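Local coordinates for protein nuclease NucT (Helicobacter pylori, PDB 6EHI) that is a nuclease of the PLD-like family, built as an alpha/beta fold round a mixed sheet, with two copies in its assembly, at residues A[42-45]-A[46-50]; A[23-26]-A[27-31]; A[123-126]-A[127-130]. The protein carries 1 engineered substitution. All coordinates share one frame; numbering follows the deposited sequence.

Contact 1 (A[42-45]-A[46-50]); sequences THRD and IARAI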
ATOM      1  N   THR A  42       4.904  -4.500 -13.675  1.00 15.92           N
ATOM      2  CA  THR A  42       5.350  -4.237 -15.031  1.00 16.46           C
ATOM      3  C   THR A  42       6.847  -3.885 -15.112  1.00 20.07           C
ATOM      4  O   THR A  42       7.401  -3.854 -16.184  1.00 19.66           O
ATOM      5  CB  THR A  42       4.513  -3.111 -15.668  1.00 17.95           C
ATOM      6  OG1 THR A  42       4.738  -1.921 -14.900  1.00 17.25           O
ATOM      7  CG2 THR A  42       2.992  -3.431 -15.760  1.00 17.72           C
ATOM      8  N   HIS A  43       7.487  -3.640 -13.986  1.00 17.61           N
ATOM      9  CA  HIS A  43       8.855  -3.187 -13.889  1.00 16.90           C
ATOM     10  C   HIS A  43       9.811  -4.304 -14.242  1.00 19.67           C
ATOM     11  O   HIS A  43      10.108  -5.226 -13.417  1.00 18.70           O
ATOM     12  CB  HIS A  43       9.084  -2.673 -12.456  1.00 17.92           C
ATOM     13  CG  HIS A  43      10.271  -1.791 -12.349  1.00 20.67           C
ATOM     14  ND1 HIS A  43      11.492  -2.103 -12.904  1.00 23.88           N
ATOM     15  CD2 HIS A  43      10.393  -0.548 -11.844  1.00 19.46           C
ATOM     16  CE1 HIS A  43      12.341  -1.102 -12.665  1.00 22.68           C
ATOM     17  NE2 HIS A  43      11.709  -0.170 -11.986  1.00 20.91           N
ATOM     18  N   ARG A  44      10.386  -4.198 -15.442  1.00 20.67           N
ATOM     19  CA  ARG A  44      11.283  -5.240 -15.965  1.00 26.32           C
ATOM     20  C   ARG A  44      12.577  -5.502 -15.195  1.00 22.95           C
ATOM     21  O   ARG A  44      13.113  -6.621 -15.238  1.00 24.09           O
ATOM     22  CB  ARG A  44      11.582  -4.970 -17.471  1.00 29.96           C
ATOM     23  CG  ARG A  44      10.355  -5.295 -18.332  1.00 35.22           C
ATOM     24  CD  ARG A  44      10.495  -4.999 -19.829  1.00 41.15           C
ATOM     25  NE  ARG A  44      11.267  -6.022 -20.564  1.00 49.57           N
ATOM     26  CZ  ARG A  44      12.507  -5.890 -21.100  1.00 59.54           C
ATOM     27  NH1 ARG A  44      13.269  -4.771 -20.996  1.00 52.36           N
ATOM     28  NH2 ARG A  44      13.028  -6.941 -21.741  1.00 63.52           N
ATOM     29  N   ASP A  45      13.112  -4.489 -14.540  1.00 23.31           N
ATOM     30  CA  ASP A  45      14.300  -4.710 -13.736  1.00 24.63           C
ATOM     31  C   ASP A  45      13.986  -5.546 -12.516  1.00 23.30           C
ATOM     32  O   ASP A  45      14.790  -6.416 -12.159  1.00 24.88           O
ATOM     33  CB  ASP A  45      15.047  -3.427 -13.330  1.00 27.06           C
ATOM     34  CG  ASP A  45      15.588  -2.612 -14.560  1.00 30.63           C
ATOM     35  OD1 ASP A  45      15.842  -3.199 -15.633  1.00 38.26           O
ATOM     36  OD2 ASP A  45      15.728  -1.396 -14.416  1.00 36.97           O
ATOM     37  N   ILE A  46      12.807  -5.361 -11.908  1.00 21.89           N
ATOM     38  CA  ILE A  46      12.477  -6.211 -10.766  1.00 17.23           C
ATOM     39  C   ILE A  46      12.250  -7.671 -11.245  1.00 17.73           C
ATOM     40  O   ILE A  46      12.573  -8.582 -10.506  1.00 16.96           O
ATOM     41  CB  ILE A  46      11.198  -5.708 -10.039  1.00 17.35           C
ATOM     42  CG1 ILE A  46      11.416  -4.290  -9.477  1.00 18.34           C
ATOM     43  CG2 ILE A  46      10.888  -6.591  -8.846  1.00 18.06           C
ATOM     44  CD1 ILE A  46      10.210  -3.560  -8.967  1.00 19.01           C
ATOM     45  N   ALA A  47      11.615  -7.848 -12.381  1.00 15.99           N
ATOM     46  CA  ALA A  47      11.423  -9.183 -12.946  1.00 15.56           C
ATOM     47  C   ALA A  47      12.797  -9.853 -13.196  1.00 16.27           C
ATOM     48  O   ALA A  47      12.972 -11.033 -12.946  1.00 16.18           O
ATOM     49  CB  ALA A  47      10.604  -9.166 -14.211  1.00 16.61           C
ATOM     50  N   ARG A  48      13.739  -9.090 -13.726  1.00 21.07           N
ATOM     51  CA  ARG A  48      15.083  -9.680 -13.994  1.00 21.26           C
ATOM     52  C   ARG A  48      15.698 -10.093 -12.690  1.00 19.60           C
ATOM     53  O   ARG A  48      16.335 -11.094 -12.637  1.00 22.95           O
ATOM     54  CB  ARG A  48      15.959  -8.732 -14.836  1.00 24.59           C
ATOM     55  CG  ARG A  48      15.596  -8.836 -16.289  1.00 30.65           C
ATOM     56  CD  ARG A  48      16.646  -8.201 -17.200  1.00 33.90           C
ATOM     57  NE  ARG A  48      16.399  -6.758 -17.246  1.00 39.36           N
ATOM     58  CZ  ARG A  48      15.511  -6.183 -18.059  1.00 39.54           C
ATOM     59  NH1 ARG A  48      14.764  -6.934 -18.877  1.00 39.34           N
ATOM     60  NH2 ARG A  48      15.316  -4.863 -17.996  1.00 44.90           N
ATOM     61  N   ALA A  49      15.445  -9.367 -11.612  1.00 20.10           N
ATOM     62  CA  ALA A  49      15.980  -9.692 -10.303  1.00 19.57           C
ATOM     63  C   ALA A  49      15.395 -10.988  -9.773  1.00 19.16           C
ATOM     64  O   ALA A  49      16.126 -11.843  -9.202  1.00 19.61           O
ATOM     65  CB  ALA A  49      15.739  -8.548  -9.304  1.00 20.56           C
ATOM     66  N   ILE A  50      14.097 -11.198 -10.009  1.00 17.65           N
ATOM     67  CA  ILE A  50      13.446 -12.482  -9.741  1.00 16.61           C
ATOM     68  C   ILE A  50      14.056 -13.646 -10.535  1.00 18.95           C
ATOM     69  O   ILE A  50      14.452 -14.659  -9.923  1.00 18.63           O
ATOM     70  CB  ILE A  50      11.927 -12.399  -9.918  1.00 18.12           C
ATOM     71  CG1 ILE A  50      11.298 -11.498  -8.866  1.00 19.38           C
ATOM     72  CG2 ILE A  50      11.307 -13.753  -9.860  1.00 18.92           C
ATOM     73  CD1 ILE A  50       9.879 -11.055  -9.234  1.00 18.21           C
TER
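Arg-48 reaches back along the first turn of helix 44-54 to Asp-45, and the two form a salt bridge in which NH2 of Arg-48 gives a hydrogen bond to OD1 of Asp-45 at 2.9 Å. The nitrogen approaches OD1 nearly in line with its C-O bond, but the carboxylate is turned well out of the guanidinium plane, 65° between the two, so a single nitrogen grips it rather than a flat two-pronged pair. A bend at chi3 (-82°) in Arg-48 folds the guanidinium back over the backbone, its centre above the carbonyl O of Arg-44. Its NH1 then lies over one face of the Arg-44 guanidinium, 3.3 Å from CZ of Arg-44, toward the rim of that group. On another side of the turn, Ile-46 crosses His-43 at about a right angle: CG1 sits over one face of the imidazole, 4.3 Å from its centroid, a CH-pi contact, while CD1 of Ile-46 touches CB of His-43 at 3.8 Å. ND1 of His-43, the N-cap residue, accepts a weak capping bond from N of Asp-45 (3.3 Å), the ring being swung beside the carbonyl carbon by a chi1 of -161°. The carbonyl of His-43 starts the helical ladder, taking N of Ala-47 at 3.2 Å. Ile-46 also packs on Leu-20 and Ile-27 of helix 16-28, and Ala-47 and Arg-48 meet Tyr-79 of helix 77-80. The contact is therefore two-sided: apolar packing holds the ring of the capping residue, while on the exposed side one carboxylate probably offsets part of the charge of two closely spaced arginines, and its negative charge near the helix start would suit the helix dipole.

Contact 2 (A[23-26]-A[27-31]); sequences LISG and ISSAR
Ile-27 lays its CG1-CD1 branch back over the previous turn of helix 16-28: CG1 lies 3.5 Å from the carbonyl O of Leu-23, and CD1 comes to 4.3 Å from CG of Leu-23. The same carbonyl accepts the N of Ile-27 at 3.0 Å, so an ordinary helical bond and an apolar overlap share one residue pair. The next residue, Ser-28, adds a hydroxyl to this pattern. Its OG stands beside its own backbone N (chi1 -70°) and donates to O of Ile-24 at 2.9 Å from above the carbonyl plane, while N of Ser-28 donates to that oxygen too, at 2.9 Å. Two bonds thus grip one carbonyl, from the amide and the hydroxyl of the same residue. Ser-29 repeats the scheme loosely, its N binding O of Ser-25 at 2.9 Å and its OG only weakly, as the helix ends. NH1 of Arg-56 is hydrogen-bonded to O of Ser-28 and, just past the helix, O of Ala-30. Ile-24, Ile-27 and Ser-28 pack against helix 44-54, Leu-23 against the loop at Trp-124; Ala-30 touches Asp-113, just after strand 108-112, whose OD2 takes the N of Arg-31 as the chain turns toward strand 33-38.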
ATOM      1  N   LEU A  23      14.407  -3.120  -2.360  1.00 18.18           N
ATOM      2  CA  LEU A  23      13.509  -4.192  -2.781  1.00 15.31           C
ATOM      3  C   LEU A  23      14.303  -5.157  -3.680  1.00 17.89           C
ATOM      4  O   LEU A  23      14.220  -6.351  -3.535  1.00 18.79           O
ATOM      5  CB  LEU A  23      12.331  -3.609  -3.596  1.00 16.39           C
ATOM      6  CG  LEU A  23      11.336  -4.641  -4.152  1.00 16.13           C
ATOM      7  CD1 LEU A  23      10.811  -5.454  -2.990  1.00 16.85           C
ATOM      8  CD2 LEU A  23      10.211  -3.962  -4.902  1.00 19.08           C
ATOM      9  N   ILE A  24      14.989  -4.603  -4.666  1.00 18.58           N
ATOM     10  CA  ILE A  24      15.766  -5.397  -5.613  1.00 20.00           C
ATOM     11  C   ILE A  24      16.827  -6.176  -4.890  1.00 20.37           C
ATOM     12  O   ILE A  24      16.953  -7.364  -5.150  1.00 20.48           O
ATOM     13  CB  ILE A  24      16.271  -4.554  -6.763  1.00 20.40           C
ATOM     14  CG1 ILE A  24      15.101  -4.440  -7.699  1.00 23.76           C
ATOM     15  CG2 ILE A  24      17.446  -5.210  -7.501  1.00 21.05           C
ATOM     16  CD1 ILE A  24      15.309  -3.591  -8.891  1.00 28.81           C
ATOM     17  N   SER A  25      17.521  -5.529  -3.966  1.00 21.41           N
ATOM     18  CA  SER A  25      18.512  -6.232  -3.166  1.00 22.08           C
ATOM     19  C   SER A  25      17.915  -7.335  -2.261  1.00 21.16           C
ATOM     20  O   SER A  25      18.455  -8.438  -2.129  1.00 23.93           O
ATOM     21  CB  SER A  25      19.348  -5.245  -2.384  1.00 26.02           C
ATOM     22  OG  SER A  25      20.128  -5.910  -1.447  1.00 30.32           O
ATOM     23  N   GLY A  26      16.757  -7.069  -1.673  1.00 19.92           N
ATOM     24  CA  GLY A  26      16.079  -8.041  -0.843  1.00 17.76           C
ATOM     25  C   GLY A  26      15.737  -9.292  -1.632  1.00 19.24           C
ATOM     26  O   GLY A  26      15.813 -10.399  -1.142  1.00 21.41           O
ATOM     27  N   ILE A  27      15.272  -9.118  -2.852  1.00 17.32           N
ATOM     28  CA  ILE A  27      14.876 -10.276  -3.709  1.00 16.73           C
ATOM     29  C   ILE A  27      16.140 -11.025  -4.160  1.00 19.95           C
ATOM     30  O   ILE A  27      16.171 -12.248  -4.095  1.00 20.03           O
ATOM     31  CB  ILE A  27      14.072  -9.815  -4.964  1.00 16.49           C
ATOM     32  CG1 ILE A  27      12.696  -9.328  -4.547  1.00 15.06           C
ATOM     33  CG2 ILE A  27      14.018 -10.883  -6.046  1.00 20.36           C
ATOM     34  CD1 ILE A  27      12.033  -8.587  -5.680  1.00 16.10           C
ATOM     35  N   SER A  28      17.090 -10.251  -4.655  1.00 21.65           N
ATOM     36  CA  SER A  28      18.333 -10.724  -5.242  1.00 22.82           C
ATOM     37  C   SER A  28      19.156 -11.519  -4.303  1.00 25.15           C
ATOM     38  O   SER A  28      19.634 -12.581  -4.697  1.00 23.28           O
ATOM     39  CB  SER A  28      19.114  -9.582  -5.780  1.00 24.52           C
ATOM     40  OG  SER A  28      18.405  -9.158  -6.878  1.00 26.38           O
ATOM     41  N   SER A  29      19.235 -11.095  -3.044  1.00 24.33           N
ATOM     42  CA  SER A  29      20.030 -11.810  -2.081  1.00 25.16           C
ATOM     43  C   SER A  29      19.281 -12.924  -1.308  1.00 24.44           C
ATOM     44  O   SER A  29      19.823 -13.462  -0.357  1.00 22.06           O
ATOM     45  CB  SER A  29      20.708 -10.797  -1.141  1.00 27.41           C
ATOM     46  OG  SER A  29      21.503  -9.868  -1.915  1.00 32.99           O
ATOM     47  N   ALA A  30      18.015 -13.235  -1.615  1.00 22.28           N
ATOM     48  CA  ALA A  30      17.321 -14.348  -0.977  1.00 20.20           C
ATOM     49  C   ALA A  30      18.133 -15.642  -1.100  1.00 24.50           C
ATOM     50  O   ALA A  30      18.798 -15.910  -2.089  1.00 25.37           O
ATOM     51  CB  ALA A  30      15.920 -14.607  -1.520  1.00 19.71           C
ATOM     52  N   ARG A  31      18.106 -16.387  -0.034  1.00 23.84           N
ATOM     53  CA  ARG A  31      18.847 -17.646   0.056  1.00 27.66           C
ATOM     54  C   ARG A  31      17.939 -18.854  -0.019  1.00 28.05           C
ATOM     55  O   ARG A  31      18.449 -19.949  -0.235  1.00 30.94           O
ATOM     56  CB  ARG A  31      19.612 -17.721   1.394  1.00 28.47           C
ATOM     57  CG  ARG A  31      20.424 -16.484   1.679  1.00 31.88           C
ATOM     58  CD  ARG A  31      21.286 -16.640   2.924  1.00 32.58           C
ATOM     59  NE  ARG A  31      22.206 -15.497   2.984  1.00 34.89           N
ATOM     60  CZ  ARG A  31      23.133 -15.299   3.935  1.00 33.70           C
ATOM     61  NH1 ARG A  31      23.315 -16.165   4.940  1.00 32.30           N
ATOM     62  NH2 ARG A  31      23.895 -14.205   3.863  1.00 36.75           N
TER

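Contact 3 (A[123-126]-A[127-130]); sequences NWSK and NAFE. With ACT (acetate ion), chain M.
A chi1 of 69° sets OG of Ser-125 between its own backbone N and carbonyl carbon, where it points into the first turn of helix 126-130 and accepts the N of Ala-128 at 2.9 Å, with 157° at the hydrogen. This is a serine N-cap, and the same OG is hydrogen-bonded to a glycerol. The CB of Ala-128 is wedged tightly beneath, 3.3 Å from OG of Ser-125 and 3.0 Å from O of Asn-123. Phe-129 N makes a weak bond to O of Ser-125, and the phenyl ring swings back so that this oxygen lies at its edge, in plane, 3.4 Å from CD2. Beyond it, CE2 only grazes CD1 of Trp-124. Trp-124 itself is the centre of an inverse gamma turn; its indole presents NE1 at the ring edge to an acetate oxygen, OXT, at 3.0 Å. The acetate is also hydrogen-bonded to N of Ala-122. At the outer end, Lys-126 and Glu-130 run side by side. Bends at chi3 and chi4 in the lysine put CE, not NZ, against the carboxylate: CE is 3.2 Å from OE2 of Glu-130, whereas NZ stays 4.2 Å from it, beyond a salt bridge. Asn-127 turns its OD1 to Tyr-101 of the second subunit, Glu-130 packs on Lys-97 of that chain, and Asn-123 OD1 takes a bond from Lys-108, whose position in sequence is consistent with the HKD-motif lysine of PLD-like proteins. The short helix thus starts on a hydroxyl-capped amide, with the charged pair attracting only loosely; the acetate, held by an indole N-H and a main-chain amide, probably reports a small spot suited to anions.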
ATOM      1  N   ASN A 123       2.867  -0.168  -6.439  1.00 13.53           N
ATOM      2  CA  ASN A 123       2.858  -1.190  -7.457  1.00 13.27           C
ATOM      3  C   ASN A 123       4.239  -1.293  -8.056  1.00 13.13           C
ATOM      4  O   ASN A 123       5.095  -0.359  -7.897  1.00 14.90           O
ATOM      5  CB  ASN A 123       1.799  -0.899  -8.494  1.00 14.60           C
ATOM      6  CG  ASN A 123       0.365  -1.075  -7.917  1.00 15.60           C
ATOM      7  OD1 ASN A 123       0.095  -2.097  -7.235  1.00 16.99           O
ATOM      8  ND2 ASN A 123      -0.562  -0.150  -8.227  1.00 18.38           N
ATOM      9  N   TRP A 124       4.540  -2.431  -8.646  1.00 13.20           N
ATOM     10  CA  TRP A 124       5.903  -2.735  -9.148  1.00 14.23           C
ATOM     11  C   TRP A 124       5.959  -2.319 -10.602  1.00 14.99           C
ATOM     12  O   TRP A 124       5.947  -3.118 -11.509  1.00 14.10           O
ATOM     13  CB  TRP A 124       6.303  -4.189  -8.911  1.00 14.31           C
ATOM     14  CG  TRP A 124       6.506  -4.553  -7.462  1.00 13.94           C
ATOM     15  CD1 TRP A 124       6.192  -3.787  -6.405  1.00 14.08           C
ATOM     16  CD2 TRP A 124       6.934  -5.783  -6.950  1.00 13.46           C
ATOM     17  NE1 TRP A 124       6.553  -4.435  -5.266  1.00 14.22           N
ATOM     18  CE2 TRP A 124       6.991  -5.670  -5.590  1.00 13.37           C
ATOM     19  CE3 TRP A 124       7.366  -7.004  -7.560  1.00 13.52           C
ATOM     20  CZ2 TRP A 124       7.388  -6.715  -4.755  1.00 12.44           C
ATOM     21  CZ3 TRP A 124       7.855  -7.965  -6.783  1.00 14.29           C
ATOM     22  CH2 TRP A 124       7.832  -7.853  -5.382  1.00 14.74           C
ATOM     23  N   SER A 125       6.058  -0.998 -10.751  1.00 15.18           N
ATOM     24  CA  SER A 125       6.044  -0.296 -12.062  1.00 17.43           C
ATOM     25  C   SER A 125       7.093   0.805 -12.045  1.00 19.07           C
ATOM     26  O   SER A 125       7.424   1.313 -10.961  1.00 18.58           O
ATOM     27  CB  SER A 125       4.663   0.295 -12.248  1.00 18.11           C
ATOM     28  OG  SER A 125       4.379   1.363 -11.363  1.00 17.74           O
ATOM     29  N   LYS A 126       7.603   1.180 -13.221  1.00 20.23           N
ATOM     30  CA  LYS A 126       8.426   2.362 -13.289  1.00 22.01           C
ATOM     31  C   LYS A 126       7.621   3.553 -12.733  1.00 21.22           C
ATOM     32  O   LYS A 126       8.214   4.378 -12.010  1.00 27.58           O
ATOM     33  CB  LYS A 126       8.942   2.558 -14.710  1.00 26.57           C
ATOM     34  CG  LYS A 126       9.982   1.487 -15.051  1.00 33.09           C
ATOM     35  CD  LYS A 126      10.477   1.560 -16.504  1.00 39.35           C
ATOM     36  CE  LYS A 126      11.470   2.672 -16.738  1.00 42.76           C
ATOM     37  NZ  LYS A 126      11.160   3.250 -18.071  1.00 49.89           N
ATOM     38  N   ASN A 127       6.311   3.641 -12.996  1.00 22.89           N
ATOM     39  CA  ASN A 127       5.456   4.761 -12.567  1.00 23.74           C
ATOM     40  C   ASN A 127       5.565   4.984 -11.107  1.00 26.66           C
ATOM     41  O   ASN A 127       5.782   6.099 -10.650  1.00 22.22           O
ATOM     42  CB  ASN A 127       4.004   4.603 -12.955  1.00 28.75           C
ATOM     43  CG  ASN A 127       3.738   5.068 -14.343  1.00 29.64           C
ATOM     44  OD1 ASN A 127       4.440   5.940 -14.842  1.00 43.01           O
ATOM     45  ND2 ASN A 127       2.807   4.485 -14.981  1.00 36.21           N
ATOM     46  N   ALA A 128       5.483   3.898 -10.358  1.00 21.95           N
ATOM     47  CA  ALA A 128       5.583   3.971  -8.892  1.00 22.26           C
ATOM     48  C   ALA A 128       6.997   4.382  -8.361  1.00 18.87           C
ATOM     49  O   ALA A 128       7.139   5.135  -7.424  1.00 24.35           O
ATOM     50  CB  ALA A 128       5.137   2.612  -8.372  1.00 20.86           C
ATOM     51  N   PHE A 129       8.066   3.899  -8.978  1.00 19.13           N
ATOM     52  CA  PHE A 129       9.385   4.106  -8.564  1.00 20.34           C
ATOM     53  C   PHE A 129      10.032   5.371  -9.186  1.00 22.15           C
ATOM     54  O   PHE A 129      11.185   5.691  -8.904  1.00 22.66           O
ATOM     55  CB  PHE A 129      10.170   2.841  -8.788  1.00 20.57           C
ATOM     56  CG  PHE A 129       9.909   1.804  -7.772  1.00 19.81           C
ATOM     57  CD1 PHE A 129      10.477   1.927  -6.567  1.00 19.02           C
ATOM     58  CD2 PHE A 129       9.030   0.723  -8.004  1.00 19.58           C
ATOM     59  CE1 PHE A 129      10.278   1.038  -5.599  1.00 18.38           C
ATOM     60  CE2 PHE A 129       8.819  -0.203  -7.025  1.00 21.12           C
ATOM     61  CZ  PHE A 129       9.434  -0.064  -5.824  1.00 20.26           C
ATOM     62  N   GLU A 130       9.294   6.059 -10.051  1.00 22.49           N
ATOM     63  CA  GLU A 130       9.860   7.264 -10.713  1.00 22.74           C
ATOM     64  C   GLU A 130       9.015   8.481 -10.516  1.00 23.40           C
ATOM     65  O   GLU A 130       9.597   9.534 -10.385  1.00 25.16           O
ATOM     66  CB  GLU A 130      10.036   6.996 -12.226  1.00 24.85           C
ATOM     67  CG  GLU A 130      11.062   5.904 -12.478  1.00 25.32           C
ATOM     68  CD  GLU A 130      11.262   5.497 -13.931  1.00 29.82           C
ATOM     69  OE1 GLU A 130      10.761   6.201 -14.835  1.00 33.36           O
ATOM     70  OE2 GLU A 130      11.961   4.462 -14.140  1.00 32.35           O
TER
HETATM   71  C   ACT M 201       5.583  -2.198  -1.989  1.00 16.91           C
HETATM   72  O   ACT M 201       4.946  -1.160  -1.562  1.00 18.19           O
HETATM   73  OXT ACT M 201       5.635  -2.456  -3.204  1.00 18.20           O
HETATM   74  CH3 ACT M 201       6.330  -3.132  -1.085  1.00 15.55           C

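In the fold
The three contacts follow one another in the chain, 2 then 1 then 3; helices 16-28 and 44-54 pack together and both touch Trp-124, in the loop before helix 126-130. Contacts 1 and 3 have centres about 11 Å apart; the carbonyl O of Trp-124 probably accepts from N of Thr-42 (2.8 Å) and N of His-43 (3.0 Å). Contacts 1 and 2, centres about 12 Å apart, meet where CG2 of Ile-46 lies 3.9 Å from CD1 of Ile-27. Contacts 2 and 3 are about 18 Å apart between centres, yet both border the acetate: Trp-124 binds it and the Leu-23 side chain is about 5 Å away. Contact 1 is linked to it through Trp-124.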